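Endoglucanase (Ruminococcus champanellensis, PDB 6WQV) hydrolyses beta-linked polysaccharides such as cellulose, and probably xylan, as a broad-specificity endoglucanase of glycoside hydrolase family 5. Local coordinates at residues A[73-78]-A[115-120]; A[26-31]-A[317-322]; A[157-162]-A[204-209]; A[96-101]-A[147-152]. One frame throughout, in Å; residues are numbered along the deposited sequence. Where two conformers were deposited one is given.

Contact 1: residues A[73-78]-A[115-120]. With GLC (alpha-D-glucopyranose), chain E; BGC (beta-D-glucopyranose), chain B.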
# COMPACT_ATOMS: atom_id res chain seq x y z
N THR A 73 -8.42 7.95 -5.16
CA THR A 73 -8.15 6.77 -4.35
C THR A 73 -7.12 7.15 -3.29
O THR A 73 -6.15 7.85 -3.60
CB THR A 73 -7.58 5.66 -5.24
OG1 THR A 73 -8.56 5.26 -6.20
CG2 THR A 73 -7.16 4.44 -4.45
N VAL A 74 -7.35 6.71 -2.06
CA VAL A 74 -6.40 6.91 -0.97
C VAL A 74 -6.08 5.55 -0.36
O VAL A 74 -6.98 4.81 0.04
CB VAL A 74 -6.92 7.87 0.11
CG1 VAL A 74 -5.97 7.92 1.29
CG2 VAL A 74 -7.12 9.25 -0.49
N ARG A 75 -4.79 5.22 -0.33
CA ARG A 75 -4.31 4.07 0.43
C ARG A 75 -3.98 4.55 1.84
O ARG A 75 -3.27 5.54 2.01
CB ARG A 75 -3.09 3.45 -0.24
CG ARG A 75 -2.50 2.24 0.51
CD ARG A 75 -1.67 1.46 -0.45
NE ARG A 75 -0.95 0.27 0.00
CZ ARG A 75 0.28 0.27 0.48
NH1 ARG A 75 0.95 1.39 0.65
NH2 ARG A 75 0.86 -0.90 0.78
N VAL A 76 -4.57 3.87 2.82
CA VAL A 76 -4.39 4.19 4.24
C VAL A 76 -3.54 3.09 4.86
O VAL A 76 -4.08 2.08 5.35
CB VAL A 76 -5.75 4.34 4.95
CG1 VAL A 76 -5.56 4.66 6.42
CG2 VAL A 76 -6.58 5.42 4.29
N PRO A 77 -2.22 3.23 4.85
CA PRO A 77 -1.37 2.22 5.51
C PRO A 77 -1.54 2.32 7.02
O PRO A 77 -1.51 3.41 7.60
CB PRO A 77 0.05 2.61 5.09
CG PRO A 77 -0.02 4.09 4.83
CD PRO A 77 -1.42 4.34 4.30
N VAL A 78 -1.74 1.17 7.66
CA VAL A 78 -1.95 1.12 9.10
C VAL A 78 -1.04 0.09 9.71
O VAL A 78 -1.06 -1.09 9.31
CB VAL A 78 -3.41 0.80 9.46
CG1 VAL A 78 -3.57 0.74 10.98
CG2 VAL A 78 -4.37 1.81 8.84
N ILE A 115 -7.97 1.94 0.21
CA ILE A 115 -7.26 0.69 0.45
C ILE A 115 -6.77 0.72 1.89
O ILE A 115 -6.05 1.65 2.28
CB ILE A 115 -6.08 0.52 -0.52
CG1 ILE A 115 -6.58 0.42 -1.95
CG2 ILE A 115 -5.24 -0.70 -0.14
CD1 ILE A 115 -5.52 0.80 -2.96
N LEU A 116 -7.17 -0.27 2.67
CA LEU A 116 -6.79 -0.41 4.07
C LEU A 116 -5.96 -1.67 4.22
O LEU A 116 -6.38 -2.74 3.77
CB LEU A 116 -8.06 -0.52 4.93
CG LEU A 116 -7.87 -0.79 6.42
CD1 LEU A 116 -7.15 0.41 7.03
CD2 LEU A 116 -9.18 -1.04 7.11
N ASN A 117 -4.79 -1.56 4.87
CA ASN A 117 -3.85 -2.68 4.97
C ASN A 117 -3.42 -2.93 6.41
O ASN A 117 -3.92 -2.32 7.36
CB ASN A 117 -2.64 -2.49 4.04
CG ASN A 117 -1.59 -1.54 4.60
OD1 ASN A 117 -1.69 -1.06 5.73
ND2 ASN A 117 -0.56 -1.27 3.80
N ILE A 118 -2.52 -3.91 6.57
CA ILE A 118 -1.58 -3.97 7.69
C ILE A 118 -0.20 -3.64 7.11
O ILE A 118 0.12 -4.05 5.99
CB ILE A 118 -1.60 -5.31 8.45
CG1 ILE A 118 -0.94 -6.45 7.67
CG2 ILE A 118 -3.03 -5.72 8.80
CD1 ILE A 118 -0.98 -7.79 8.42
N HIS A 119 0.60 -2.86 7.86
CA HIS A 119 1.76 -2.22 7.26
C HIS A 119 3.04 -2.69 7.93
O HIS A 119 3.58 -3.74 7.55
CB HIS A 119 1.57 -0.70 7.20
CG HIS A 119 2.40 -0.03 6.15
ND1 HIS A 119 2.03 0.02 4.82
CD2 HIS A 119 3.59 0.61 6.23
CE1 HIS A 119 2.95 0.67 4.13
NE2 HIS A 119 3.91 1.03 4.96
N HIS A 120 3.60 -1.94 8.88
CA HIS A 120 4.89 -2.31 9.46
C HIS A 120 4.71 -3.32 10.59
O HIS A 120 4.89 -3.03 11.77
CB HIS A 120 5.62 -1.07 9.97
CG HIS A 120 6.04 -0.11 8.90
ND1 HIS A 120 6.67 -0.50 7.74
CD2 HIS A 120 5.95 1.25 8.84
CE1 HIS A 120 6.94 0.56 7.01
NE2 HIS A 120 6.51 1.64 7.65
C1 GLC E . 7.93 0.77 1.20
C2 GLC E . 7.13 1.03 2.46
C3 GLC E . 6.96 2.40 2.95
C4 GLC E . 8.27 3.15 2.89
C5 GLC E . 8.68 3.19 1.43
C6 GLC E . 9.86 4.09 1.13
O1 GLC E . 7.25 0.74 0.02
O2 GLC E . 5.85 0.34 2.29
O3 GLC E . 6.50 2.30 4.35
O4 GLC E . 8.09 4.46 3.44
O5 GLC E . 9.04 1.81 1.01
O6 GLC E . 10.99 3.66 1.75
C2 BGC B . 9.13 6.27 4.54
C3 BGC B . 10.19 6.63 5.53
C4 BGC B . 10.09 5.82 6.80
C5 BGC B . 10.09 4.34 6.50
C6 BGC B . 9.83 3.45 7.67
C1 BGC B . 9.13 4.78 4.23
O2 BGC B . 9.32 7.01 3.30
O3 BGC B . 10.07 8.06 5.84
O4 BGC B . 11.28 6.06 7.64
O5 BGC B . 9.01 4.03 5.52
O6 BGC B . 10.06 2.08 7.30

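Contact 2: residues A[26-31]-A[317-322]. With BGC (beta-D-glucopyranose), chain B; GLC (alpha-D-glucopyranose), chain E.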
# COMPACT_ATOMS: atom_id res chain seq x y z
N GLY A 26 -3.91 7.33 -7.36
CA GLY A 26 -4.07 7.27 -5.93
C GLY A 26 -2.96 7.96 -5.14
O GLY A 26 -1.89 8.29 -5.68
N TRP A 27 -3.21 8.11 -3.84
CA TRP A 27 -2.33 8.82 -2.91
C TRP A 27 -2.31 8.05 -1.60
O TRP A 27 -3.37 7.63 -1.10
CB TRP A 27 -2.90 10.22 -2.69
CG TRP A 27 -2.16 11.19 -1.82
CD1 TRP A 27 -1.19 12.07 -2.22
CD2 TRP A 27 -2.37 11.42 -0.43
NE1 TRP A 27 -0.79 12.84 -1.15
CE2 TRP A 27 -1.49 12.46 -0.04
CE3 TRP A 27 -3.22 10.86 0.53
CZ2 TRP A 27 -1.43 12.93 1.28
CZ3 TRP A 27 -3.17 11.34 1.84
CH2 TRP A 27 -2.28 12.36 2.20
N ASN A 28 -1.10 7.85 -1.06
CA ASN A 28 -0.91 7.18 0.23
C ASN A 28 -0.83 8.22 1.34
O ASN A 28 -0.06 9.18 1.23
CB ASN A 28 0.42 6.41 0.29
CG ASN A 28 0.38 5.05 -0.37
OD1 ASN A 28 -0.02 4.06 0.25
ND2 ASN A 28 0.83 4.99 -1.60
N LEU A 29 -1.56 7.98 2.43
CA LEU A 29 -1.41 8.72 3.69
C LEU A 29 -0.21 8.14 4.47
O LEU A 29 -0.35 7.42 5.46
CB LEU A 29 -2.69 8.60 4.50
CG LEU A 29 -2.80 9.40 5.80
CD1 LEU A 29 -2.92 10.89 5.53
CD2 LEU A 29 -3.96 8.93 6.64
N GLY A 30 0.98 8.47 3.98
CA GLY A 30 2.18 7.82 4.49
C GLY A 30 2.71 8.40 5.79
O GLY A 30 2.50 9.57 6.13
N ASN A 31 3.44 7.55 6.52
CA ASN A 31 4.10 7.91 7.79
C ASN A 31 3.11 8.46 8.83
O ASN A 31 3.46 9.33 9.64
CB ASN A 31 5.26 8.89 7.57
CG ASN A 31 6.53 8.21 7.12
OD1 ASN A 31 6.53 7.02 6.79
ND2 ASN A 31 7.63 8.95 7.11
N ARG A 317 -2.72 1.07 -12.65
CA ARG A 317 -2.94 2.24 -11.80
C ARG A 317 -1.78 2.42 -10.84
O ARG A 317 -1.13 1.45 -10.42
CB ARG A 317 -4.21 2.05 -10.97
CG ARG A 317 -5.49 1.83 -11.73
CD ARG A 317 -5.89 3.05 -12.52
NE ARG A 317 -5.28 3.01 -13.84
CZ ARG A 317 -5.76 2.30 -14.86
NH1 ARG A 317 -6.85 1.57 -14.72
NH2 ARG A 317 -5.12 2.32 -16.02
N CYS A 318 -1.54 3.67 -10.45
CA CYS A 318 -0.41 4.04 -9.60
C CYS A 318 -0.87 4.85 -8.40
O CYS A 318 -1.79 5.67 -8.51
CB CYS A 318 0.59 4.89 -10.41
SG CYS A 318 1.27 4.05 -11.85
N ILE A 319 -0.18 4.66 -7.27
CA ILE A 319 -0.51 5.33 -6.00
C ILE A 319 0.76 5.95 -5.43
O ILE A 319 1.68 5.25 -5.01
CB ILE A 319 -1.15 4.36 -4.99
CG1 ILE A 319 -2.30 3.58 -5.63
CG2 ILE A 319 -1.65 5.13 -3.77
CD1 ILE A 319 -3.12 2.74 -4.65
N TRP A 320 0.79 7.29 -5.37
CA TRP A 320 1.96 8.02 -4.89
C TRP A 320 2.14 7.81 -3.39
O TRP A 320 1.18 7.84 -2.62
CB TRP A 320 1.81 9.53 -5.19
CG TRP A 320 2.98 10.35 -4.68
CD1 TRP A 320 3.15 10.84 -3.41
CD2 TRP A 320 4.15 10.73 -5.41
NE1 TRP A 320 4.36 11.49 -3.32
CE2 TRP A 320 4.98 11.45 -4.53
CE3 TRP A 320 4.56 10.54 -6.73
CZ2 TRP A 320 6.21 11.97 -4.93
CZ3 TRP A 320 5.77 11.05 -7.13
CH2 TRP A 320 6.59 11.76 -6.23
N TRP A 321 3.39 7.64 -2.95
CA TRP A 321 3.71 7.53 -1.53
C TRP A 321 4.01 8.93 -0.98
O TRP A 321 5.06 9.49 -1.29
CB TRP A 321 4.91 6.61 -1.31
CG TRP A 321 5.34 6.53 0.11
CD1 TRP A 321 6.44 7.10 0.68
CD2 TRP A 321 4.66 5.83 1.16
NE1 TRP A 321 6.49 6.81 2.02
CE2 TRP A 321 5.41 6.03 2.34
CE3 TRP A 321 3.50 5.06 1.22
CZ2 TRP A 321 5.02 5.49 3.56
CZ3 TRP A 321 3.12 4.52 2.43
CH2 TRP A 321 3.88 4.73 3.59
N ASP A 322 3.11 9.48 -0.16
CA ASP A 322 3.26 10.85 0.37
C ASP A 322 3.49 10.77 1.87
O ASP A 322 2.55 10.56 2.65
CB ASP A 322 2.03 11.71 0.05
CG ASP A 322 2.29 13.18 0.25
OD1 ASP A 322 3.14 13.51 1.09
OD2 ASP A 322 1.62 14.00 -0.42
C2 BGC B . 9.13 6.27 4.54
C3 BGC B . 10.19 6.63 5.53
C4 BGC B . 10.09 5.82 6.80
C5 BGC B . 10.09 4.34 6.50
C6 BGC B . 9.83 3.45 7.67
C1 BGC B . 9.13 4.78 4.23
O2 BGC B . 9.32 7.01 3.30
O3 BGC B . 10.07 8.06 5.84
O4 BGC B . 11.28 6.06 7.64
O5 BGC B . 9.01 4.03 5.52
O6 BGC B . 10.06 2.08 7.30
C1 GLC E . 7.93 0.77 1.20
C2 GLC E . 7.13 1.03 2.46
C3 GLC E . 6.96 2.40 2.95
C4 GLC E . 8.27 3.15 2.89
C5 GLC E . 8.68 3.19 1.43
C6 GLC E . 9.86 4.09 1.13
O1 GLC E . 7.25 0.74 0.02
O2 GLC E . 5.85 0.34 2.29
O3 GLC E . 6.50 2.30 4.35
O4 GLC E . 8.09 4.46 3.44
O5 GLC E . 9.04 1.81 1.01
O6 GLC E . 10.99 3.66 1.75

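Contact 3: residues A[157-162]-A[204-209]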
# COMPACT_ATOMS: atom_id res chain seq x y z
N LEU A 157 -14.20 0.21 -0.70
CA LEU A 157 -13.19 -0.19 0.28
C LEU A 157 -12.57 -1.52 -0.13
O LEU A 157 -13.28 -2.52 -0.33
CB LEU A 157 -13.76 -0.29 1.69
CG LEU A 157 -12.76 -0.60 2.80
CD1 LEU A 157 -11.70 0.49 2.89
CD2 LEU A 157 -13.51 -0.78 4.11
N ILE A 158 -11.25 -1.52 -0.25
CA ILE A 158 -10.43 -2.68 -0.59
C ILE A 158 -9.56 -3.00 0.61
O ILE A 158 -9.00 -2.10 1.23
CB ILE A 158 -9.55 -2.31 -1.80
CG1 ILE A 158 -10.41 -1.98 -3.03
CG2 ILE A 158 -8.54 -3.41 -2.10
CD1 ILE A 158 -9.65 -1.21 -4.09
N PHE A 159 -9.46 -4.28 0.94
CA PHE A 159 -8.52 -4.71 1.97
C PHE A 159 -7.24 -5.26 1.31
O PHE A 159 -7.32 -6.04 0.35
CB PHE A 159 -9.09 -5.86 2.80
CG PHE A 159 -10.36 -5.56 3.55
CD1 PHE A 159 -10.72 -4.28 3.93
CD2 PHE A 159 -11.18 -6.61 3.91
CE1 PHE A 159 -11.90 -4.07 4.63
CE2 PHE A 159 -12.34 -6.40 4.61
CZ PHE A 159 -12.71 -5.13 4.96
N GLU A 160 -6.08 -4.86 1.85
CA GLU A 160 -4.77 -5.35 1.42
C GLU A 160 -4.13 -6.10 2.58
O GLU A 160 -3.89 -5.53 3.65
CB GLU A 160 -3.85 -4.19 0.98
CG GLU A 160 -2.46 -4.68 0.65
CD GLU A 160 -1.58 -3.65 0.03
OE1 GLU A 160 -1.56 -2.51 0.54
OE2 GLU A 160 -0.90 -3.98 -0.97
N GLY A 161 -3.83 -7.39 2.37
CA GLY A 161 -3.56 -8.28 3.50
C GLY A 161 -2.24 -8.07 4.20
O GLY A 161 -2.13 -8.34 5.41
N MET A 162 -1.21 -7.62 3.48
CA MET A 162 0.11 -7.37 4.02
C MET A 162 0.75 -6.29 3.16
O MET A 162 0.26 -5.98 2.07
CB MET A 162 1.01 -8.61 3.96
CG MET A 162 0.53 -9.78 4.78
SD MET A 162 1.64 -11.18 4.63
CE MET A 162 1.18 -11.81 3.03
N ALA A 204 -17.81 -10.99 1.25
CA ALA A 204 -17.79 -12.12 0.34
C ALA A 204 -17.42 -11.72 -1.08
O ALA A 204 -16.90 -12.57 -1.82
CB ALA A 204 -19.16 -12.80 0.33
N ILE A 205 -17.65 -10.47 -1.46
CA ILE A 205 -17.40 -10.04 -2.84
C ILE A 205 -16.52 -8.79 -2.91
O ILE A 205 -16.39 -8.17 -3.97
CB ILE A 205 -18.72 -9.82 -3.61
CG1 ILE A 205 -19.62 -8.82 -2.87
CG2 ILE A 205 -19.45 -11.13 -3.82
CD1 ILE A 205 -20.73 -8.23 -3.73
N ARG A 206 -15.90 -8.43 -1.79
CA ARG A 206 -14.95 -7.32 -1.78
C ARG A 206 -13.68 -7.69 -2.56
O ARG A 206 -13.20 -8.82 -2.48
CB ARG A 206 -14.58 -6.99 -0.34
CG ARG A 206 -13.75 -5.72 -0.16
CD ARG A 206 -13.54 -5.34 1.31
NE ARG A 206 -14.80 -5.40 2.05
CZ ARG A 206 -15.78 -4.51 1.95
NH1 ARG A 206 -15.67 -3.46 1.15
NH2 ARG A 206 -16.90 -4.68 2.65
N CYS A 207 -13.13 -6.72 -3.28
CA CYS A 207 -11.82 -6.93 -3.89
C CYS A 207 -10.73 -6.84 -2.83
O CYS A 207 -10.79 -6.00 -1.92
CB CYS A 207 -11.58 -5.91 -5.00
SG CYS A 207 -12.53 -6.25 -6.49
N LEU A 208 -9.73 -7.71 -2.95
CA LEU A 208 -8.64 -7.81 -1.99
C LEU A 208 -7.31 -7.72 -2.72
O LEU A 208 -7.17 -8.18 -3.85
CB LEU A 208 -8.73 -9.14 -1.26
CG LEU A 208 -10.08 -9.52 -0.65
CD1 LEU A 208 -9.98 -10.93 -0.05
CD2 LEU A 208 -10.52 -8.51 0.38
N MET A 209 -6.33 -7.12 -2.04
CA MET A 209 -4.99 -6.95 -2.59
C MET A 209 -3.99 -7.78 -1.79
O MET A 209 -4.11 -7.88 -0.56
CB MET A 209 -4.57 -5.47 -2.58
CG MET A 209 -5.21 -4.61 -3.67
SD MET A 209 -4.98 -2.83 -3.42
CE MET A 209 -3.24 -2.85 -3.16
O HOH W 1 -13.81 -3.64 -2.99

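Contact 4: residues A[96-101]-A[147-152]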
# COMPACT_ATOMS: atom_id res chain seq x y z
N TRP A 96 -7.89 2.75 18.91
CA TRP A 96 -7.17 2.74 17.64
C TRP A 96 -8.09 2.36 16.50
O TRP A 96 -8.09 3.01 15.45
CB TRP A 96 -6.01 1.76 17.72
CG TRP A 96 -5.18 1.70 16.48
CD1 TRP A 96 -5.05 0.64 15.62
CD2 TRP A 96 -4.35 2.74 15.96
NE1 TRP A 96 -4.18 0.96 14.61
CE2 TRP A 96 -3.74 2.25 14.80
CE3 TRP A 96 -4.06 4.04 16.38
CZ2 TRP A 96 -2.86 3.01 14.04
CZ3 TRP A 96 -3.19 4.79 15.63
CH2 TRP A 96 -2.59 4.28 14.48
N MET A 97 -8.87 1.29 16.68
CA MET A 97 -9.80 0.89 15.63
C MET A 97 -10.75 2.03 15.29
O MET A 97 -11.05 2.25 14.12
CB MET A 97 -10.56 -0.37 16.05
CG MET A 97 -11.43 -0.96 14.95
SD MET A 97 -10.49 -1.69 13.59
CE MET A 97 -10.16 -3.34 14.20
N ASN A 98 -11.20 2.78 16.31
CA ASN A 98 -12.11 3.90 16.08
C ASN A 98 -11.43 4.98 15.25
O ASN A 98 -12.04 5.55 14.34
CB ASN A 98 -12.59 4.50 17.40
CG ASN A 98 -13.56 3.61 18.15
OD1 ASN A 98 -14.09 2.65 17.60
ND2 ASN A 98 -13.80 3.93 19.41
N ARG A 99 -10.17 5.29 15.55
CA ARG A 99 -9.47 6.31 14.77
C ARG A 99 -9.25 5.85 13.34
O ARG A 99 -9.42 6.64 12.40
CB ARG A 99 -8.15 6.67 15.44
CG ARG A 99 -7.34 7.70 14.67
CD ARG A 99 -8.10 8.99 14.43
NE ARG A 99 -7.30 9.90 13.62
CZ ARG A 99 -7.78 10.95 12.96
NH1 ARG A 99 -9.07 11.25 12.99
NH2 ARG A 99 -6.95 11.70 12.25
N VAL A 100 -8.85 4.59 13.14
CA VAL A 100 -8.69 4.08 11.78
C VAL A 100 -9.98 4.25 11.00
O VAL A 100 -9.98 4.69 9.85
CB VAL A 100 -8.22 2.61 11.80
CG1 VAL A 100 -8.20 2.05 10.38
CG2 VAL A 100 -6.85 2.47 12.42
N GLN A 101 -11.11 3.93 11.63
CA GLN A 101 -12.39 4.08 10.94
C GLN A 101 -12.68 5.54 10.61
O GLN A 101 -13.22 5.84 9.53
CB GLN A 101 -13.52 3.46 11.76
CG GLN A 101 -14.87 3.59 11.09
CD GLN A 101 -15.90 2.68 11.69
OE1 GLN A 101 -15.89 2.42 12.89
NE2 GLN A 101 -16.81 2.18 10.86
N ALA A 147 -11.83 -7.04 9.35
CA ALA A 147 -12.85 -7.32 8.35
C ALA A 147 -14.25 -7.15 8.94
O ALA A 147 -15.16 -6.67 8.25
CB ALA A 147 -12.68 -8.72 7.78
N THR A 148 -14.45 -7.53 10.20
CA THR A 148 -15.78 -7.37 10.77
C THR A 148 -16.09 -5.90 11.02
O THR A 148 -17.22 -5.46 10.80
CB THR A 148 -15.98 -8.22 12.03
OG1 THR A 148 -15.02 -7.88 13.03
CG2 THR A 148 -15.83 -9.69 11.70
N ARG A 149 -15.10 -5.11 11.48
CA ARG A 149 -15.39 -3.70 11.70
C ARG A 149 -15.80 -3.01 10.41
O ARG A 149 -16.68 -2.14 10.41
CB ARG A 149 -14.18 -2.99 12.32
CG ARG A 149 -14.33 -1.47 12.41
CD ARG A 149 -15.44 -1.04 13.37
NE ARG A 149 -15.03 -1.15 14.77
CZ ARG A 149 -14.68 -0.12 15.55
NH1 ARG A 149 -14.68 1.13 15.10
NH2 ARG A 149 -14.32 -0.37 16.80
N PHE A 150 -15.16 -3.38 9.29
CA PHE A 150 -15.31 -2.70 8.01
C PHE A 150 -16.18 -3.48 7.04
O PHE A 150 -16.23 -3.15 5.86
CB PHE A 150 -13.94 -2.38 7.42
CG PHE A 150 -13.21 -1.30 8.18
CD1 PHE A 150 -13.46 0.04 7.91
CD2 PHE A 150 -12.30 -1.62 9.18
CE1 PHE A 150 -12.82 1.03 8.62
CE2 PHE A 150 -11.65 -0.62 9.88
CZ PHE A 150 -11.91 0.70 9.61
N GLY A 151 -16.91 -4.49 7.52
CA GLY A 151 -17.62 -5.38 6.62
C GLY A 151 -18.79 -4.76 5.90
O GLY A 151 -19.19 -5.27 4.85
N SER A 152 -19.36 -3.67 6.44
CA SER A 152 -20.54 -3.05 5.86
C SER A 152 -20.22 -2.12 4.69
O SER A 152 -21.14 -1.71 3.98
CB SER A 152 -21.30 -2.26 6.93
OG SER A 152 -20.52 -1.19 7.43
O HOH W 2 -18.46 -0.34 11.78

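Contact 1: residues A[73-78]-A[115-120]
Val-76 N bonds to Ile-115 O at 2.7 Å, and Ile-115 N bonds back to Val-74 O. These bonds zip strands 73-76 and 113-117 together in parallel, 8° apart. The packing is tight here: Val-78 CG2 meets Leu-116 CD1 at 3.6 Å, and Ile-115 CG2 lies along the Arg-75 side chain. After Val-76 the Asn-117 side chain takes part in the pairing, its CG between backbone N and carbonyl carbon (chi1 79°). There OD1 accepts from Val-78 N at 2.9 Å, while ND2 donates to His-119 ND1 at 3.1 Å, in the plane of the imidazole. Pro-77 CB sits over one face of that ring, 3.6 Å from its centroid, a CH-pi contact. With an alanine at Asn-117, Val-78 N would probably lose its acceptor and the His-119 ring a bond that fixes its rotation. The other side faces the sugar cleft. His-119 NE2 is still firmly bonded to GLC O3 at 2.9 Å; partly exposed His-120 is the looser member and does not touch residues 73-78. Inside the barrel Arg-75 reaches Asn-28 and Glu-160. Outside, Val-100 of the beta-alpha-beta crossover helix 94-108 packs on Val-78 and Leu-116, and Ile-146 of helix 129-149 on Leu-116.

Contact 2: residues A[26-31]-A[317-322]
Gly-26 N donates to Cys-318 O, the first bond of the parallel pair that joins the first and last strands and closes the TIM barrel. The axes of strands 26-29 and 318-322 cross at -31°. Ile-319 turns CG2 to Trp-27 N and to the amide nitrogen of Asn-28. It also packs so close to Gly-26 that a beta carbon there would clash with its CG1. Trp-320 N bonds to Gly-26 O. Trp-320 O then takes two donors from one residue: Asn-28 N at 2.8 Å, nearly straight along the carbonyl, and Asn-28 ND2 at 3.0 Å, from above the carbonyl plane. Asn-28 OD1 accepts from Arg-75 of the neighbouring strand. Trp-321 has CG trans to its backbone N (chi1 176°), which carries the indole over Gly-30. Gly-30 CA lies 3.9 Å from the centroid of the six-membered ring, and GLC C3 lies over the opposite face. At the ring edge NE1 donates to BGC O2 at 3.1 Å. Asn-31 ND2 holds the same sugar through O3, at 2.9 Å. Asp-322 takes the indole N-H of Trp-27 on the anti side of OD2, with NE1 2.8 Å away, and its carbonyl accepts from Gly-30 N. Outside the barrel, Trp-320 packs on Trp-303 of helix 297-313 and on Leu-348 and Met-352 of helix 346-353. Strands 73-76 and 284-289 flank the pair.

Contact 3: residues A[157-162]-A[204-209]
This is a parallel strand pairing between the fourth and fifth strands of the barrel, extended at its start by an arginine. Met-209 N bonds to Phe-159 O at 2.8 Å, and Gly-161 N bonds to Met-209 O. Before the strands meet, Arg-206 takes over. Its chain runs out extended through chi1 and chi2 (-171° and 173°), which lays CD over the centre of the Phe-159 ring, 3.6 Å from the centroid. The bend at chi3 (-48°) then turns the guanidinium toward Leu-157. NH1 donates to Leu-157 O at 3.0 Å, with the oxygen in the guanidinium plane. A water spans the same carbonyl and Cys-207 N. A serine in place of Arg-206 would probably leave Leu-157 O without its charged donor and open a gap over the phenylalanine face. Asn-203, Tyr-153 and Asp-154 also hold the guanidinium. On the barrel interior, Met-209 CE touches Glu-160 OE2 at 3.4 Å and its SD packs on Ile-158 CG2. Glu-160 OE1 forms a salt bridge with Arg-75, and the Glu-160 side chain lies about 8 Å from the bound GLC. On the outside, Phe-159 meets Phe-192 of helix 179-197 and Trp-143 of helix 129-149. Strands 113-117 and 236-241 flank the pair.

Contact 4: residues A[96-101]-A[147-152]
The closest alpha carbons, those of Gln-101 and Phe-150, are 7.9 Å apart where helix 94-108 passes the C-terminal end of helix 129-149, so side chains make the contact. Arg-149 is the main bridge. Its chain folds at chi2 and chi3 (66° and 77°), which curls the guanidinium back over Met-97. CG of Met-97 sits over the centre of one guanidinium face, 3.4 Å from Arg-149 CZ. The edge of the same group does the polar work. NH1 and NH2 both donate to Asn-98 OD1, in an end-on grip on one atom, with NH1 at 3.0 Å and NH2 at 3.1 Å. NH1 also donates to Gln-101 OE1 at 2.8 Å. Each amide plane is turned 46° from the guanidinium. Glu-94, outside the two segments, adds a salt bridge to NH2, so the positive charge has a carboxylate partner as well as two amide oxygens. The other end of the Gln-101 amide is also engaged: a water links NE2 to Arg-149 O, and Tyr-153 bonds to NE2. Both helices belong to the outer layer of the TIM barrel, where they are neighbours around the strands. Beneath the polar edge lies an apolar layer. Phe-150, the first residue to leave helical geometry, turns its ring edge to Gln-101 CA, 3.7 Å from CZ. Met-97 SD lies 4.0 Å from CE2 of this ring, an oblique Met-aromatic contact. Val-100 CG1 meets the ring at CZ. Further in, Phe-150 packs on Leu-116, Leu-157 and Phe-159, and Val-100 also rests on Leu-116.

Overall arrangement
Contacts 1, 2 and 3 are strand pairings of one closed barrel, and contact 4 joins two helices around it. Contacts 1 and 2 have centres about 9 Å apart and share the sugar site: both touch GLC and BGC. Arg-75 NH1 binds Asn-28 OD1 at 2.9 Å, linking them inside the barrel. Arg-75 NE also reaches Glu-160 OE1 at 2.9 Å, tying in contact 3. Contact 4 lies farther out. It packs on contact 1 through Leu-116 CD2 and Phe-150 CE2, 3.7 Å apart, and on contact 3 through Leu-157 CD2 and Phe-150 CB, also 3.7 Å apart. It does not touch contact 2, whose centre is about 21 Å from its own.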